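Local coordinates for putative sugar binding protein (Geobacillus stearothermophilus, PDB 6GT9) that binds galactose and, as a glucose-galactose binding protein, probably serves a three-component sensing system linked to galactan utilization, at residues Val131-Tyr136 and Tyr270-Lys275. Residues are numbered along the deposited sequence; the frame is centred on the assembly and turned at random.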
loop_
_atom_site.group_PDB
_atom_site.type_symbol
_atom_site.label_atom_id
_atom_site.label_comp_id
_atom_site.label_asym_id
_atom_site.label_seq_id
_atom_site.Cartn_x
_atom_site.Cartn_y
_atom_site.Cartn_z
ATOM N N VAL A 131 -0.819 -7.500 9.787
ATOM C CA VAL A 131 -1.431 -6.221 10.164
ATOM C C VAL A 131 -1.437 -5.329 8.931
ATOM O O VAL A 131 -0.377 -4.923 8.446
ATOM C CB VAL A 131 -0.708 -5.521 11.319
ATOM C CG1 VAL A 131 -1.536 -4.334 11.802
ATOM C CG2 VAL A 131 -0.451 -6.491 12.462
ATOM N N GLY A 132 -2.616 -4.996 8.437
ATOM C CA GLY A 132 -2.677 -4.154 7.259
ATOM C C GLY A 132 -4.100 -4.064 6.770
ATOM O O GLY A 132 -5.013 -4.713 7.292
ATOM N N THR A 133 -4.270 -3.236 5.758
ATOM C CA THR A 133 -5.570 -3.087 5.127
ATOM C C THR A 133 -6.029 -4.419 4.549
ATOM O O THR A 133 -5.223 -5.252 4.129
ATOM C CB THR A 133 -5.492 -2.018 4.034
ATOM O OG1 THR A 133 -5.067 -0.775 4.608
ATOM C CG2 THR A 133 -6.843 -1.816 3.348
ATOM N N ASP A 134 -7.349 -4.638 4.578
ATOM C CA ASP A 134 -7.980 -5.614 3.699
ATOM C C ASP A 134 -7.934 -5.064 2.276
ATOM O O ASP A 134 -8.815 -4.296 1.866
ATOM C CB ASP A 134 -9.421 -5.892 4.143
ATOM C CG ASP A 134 -10.108 -6.945 3.289
ATOM O OD1 ASP A 134 -9.704 -7.153 2.132
ATOM O OD2 ASP A 134 -11.058 -7.583 3.778
ATOM N N ASN A 135 -6.926 -5.469 1.502
ATOM C CA ASN A 135 -6.638 -4.778 0.242
ATOM C C ASN A 135 -7.701 -5.039 -0.824
ATOM O O ASN A 135 -8.036 -4.131 -1.599
ATOM C CB ASN A 135 -5.248 -5.173 -0.250
ATOM C CG ASN A 135 -4.170 -4.506 0.548
ATOM O OD1 ASN A 135 -4.136 -3.270 0.632
ATOM N ND2 ASN A 135 -3.292 -5.302 1.171
ATOM N N TYR A 136 -8.224 -6.270 -0.898
ATOM C CA TYR A 136 -9.325 -6.542 -1.818
ATOM C C TYR A 136 -10.491 -5.612 -1.536
ATOM O O TYR A 136 -11.066 -5.007 -2.449
ATOM C CB TYR A 136 -9.799 -7.997 -1.707
ATOM C CG TYR A 136 -11.024 -8.243 -2.591
ATOM C CD1 TYR A 136 -10.874 -8.601 -3.925
ATOM C CD2 TYR A 136 -12.319 -8.075 -2.106
ATOM C CE1 TYR A 136 -11.981 -8.806 -4.753
ATOM C CE2 TYR A 136 -13.434 -8.273 -2.932
ATOM C CZ TYR A 136 -13.251 -8.646 -4.251
ATOM O OH TYR A 136 -14.331 -8.847 -5.092
ATOM N N TYR A 270 0.725 4.422 10.089
ATOM C CA TYR A 270 1.339 4.526 11.409
ATOM C C TYR A 270 0.857 3.400 12.310
ATOM O O TYR A 270 1.650 2.775 13.027
ATOM C CB TYR A 270 1.011 5.884 12.034
ATOM C CG TYR A 270 1.595 6.118 13.419
ATOM C CD1 TYR A 270 1.008 5.560 14.552
ATOM C CD2 TYR A 270 2.700 6.937 13.592
ATOM C CE1 TYR A 270 1.531 5.781 15.803
ATOM C CE2 TYR A 270 3.225 7.171 14.843
ATOM C CZ TYR A 270 2.637 6.591 15.943
ATOM O OH TYR A 270 3.161 6.820 17.191
ATOM N N GLU A 271 -0.443 3.111 12.256
ATOM C CA GLU A 271 -1.020 2.110 13.140
ATOM C C GLU A 271 -0.552 0.704 12.779
ATOM O O GLU A 271 -0.313 -0.120 13.676
ATOM C CB GLU A 271 -2.543 2.206 13.099
ATOM C CG GLU A 271 -3.231 1.256 14.090
ATOM C CD GLU A 271 -4.746 1.327 14.016
ATOM O OE1 GLU A 271 -5.286 1.793 12.984
ATOM O OE2 GLU A 271 -5.401 0.913 15.000
ATOM N N MET A 272 -0.405 0.386 11.486
ATOM C CA MET A 272 0.077 -0.962 11.197
ATOM C C MET A 272 1.532 -1.138 11.632
ATOM O O MET A 272 1.910 -2.220 12.102
ATOM C CB MET A 272 -0.126 -1.348 9.719
ATOM C CG MET A 272 0.145 -0.336 8.643
ATOM S SD MET A 272 -0.358 -0.961 6.991
ATOM C CE MET A 272 -1.881 -0.065 6.652
ATOM N N GLY A 273 2.350 -0.088 11.533
ATOM C CA GLY A 273 3.715 -0.194 12.030
ATOM C C GLY A 273 3.769 -0.339 13.540
ATOM O O GLY A 273 4.512 -1.176 14.068
ATOM N N TYR A 274 2.973 0.465 14.253
ATOM C CA TYR A 274 2.885 0.371 15.711
ATOM C C TYR A 274 2.363 -0.995 16.146
ATOM O O TYR A 274 2.941 -1.651 17.023
ATOM C CB TYR A 274 1.983 1.492 16.239
ATOM C CG TYR A 274 1.933 1.622 17.747
ATOM C CD1 TYR A 274 2.857 2.412 18.420
ATOM C CD2 TYR A 274 0.951 0.962 18.501
ATOM C CE1 TYR A 274 2.816 2.546 19.790
ATOM C CE2 TYR A 274 0.911 1.085 19.881
ATOM C CZ TYR A 274 1.850 1.875 20.514
ATOM O OH TYR A 274 1.831 2.023 21.870
ATOM N N LYS A 275 1.260 -1.441 15.544
ATOM C CA LYS A 275 0.677 -2.716 15.951
ATOM C C LYS A 275 1.540 -3.897 15.532
ATOM O O LYS A 275 1.582 -4.901 16.242
ATOM C CB LYS A 275 -0.733 -2.860 15.377
ATOM C CG LYS A 275 -1.765 -2.046 16.127
ATOM C CD LYS A 275 -3.172 -2.362 15.644
ATOM C CE LYS A 275 -4.214 -1.761 16.587
ATOM N NZ LYS A 275 -5.562 -2.294 16.288
#
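V131 and M272 touch through CG1 of the valine, which lies 3.8 Å from M272 CA and 3.9 Å from M272 CB. This branch stands anti to the valine's own backbone N (chi1 -170°), which sets it against the base of the methionine. V131 CG1 also meets K275 CB at 3.9 Å, about one helical turn further on. M272 starts with CG between its backbone N and carbonyl carbon (chi1 41°) and bends at chi3 (105°). Its thioether thereby runs along the chain leaving the strand, with M272 SD 4.0 Å from G132 CA and M272 CE 3.9 Å from T133 OG1. No hydrogen bond spans the two segments, so the join is by van der Waals contact. In this periplasmic-binding-protein fold, strand 129-132 belongs to the parallel sheet of one lobe, M272 and K275 of helix 269-284 pack against its C-terminal end, and the chain from T133 onward crosses to the other lobe. Galactose sits nearby, about 6 Å from the M272 side chain, nearest atom to nearest atom, and that side chain also touches D119 and Y44 of the sugar pocket. T133 OG1 is hydrogen-bonded to the galactose-binding Q267. Beyond CG, K275 extends away from the valine, and K275 NZ forms a salt bridge with E271 OE2 at 3.5 Å.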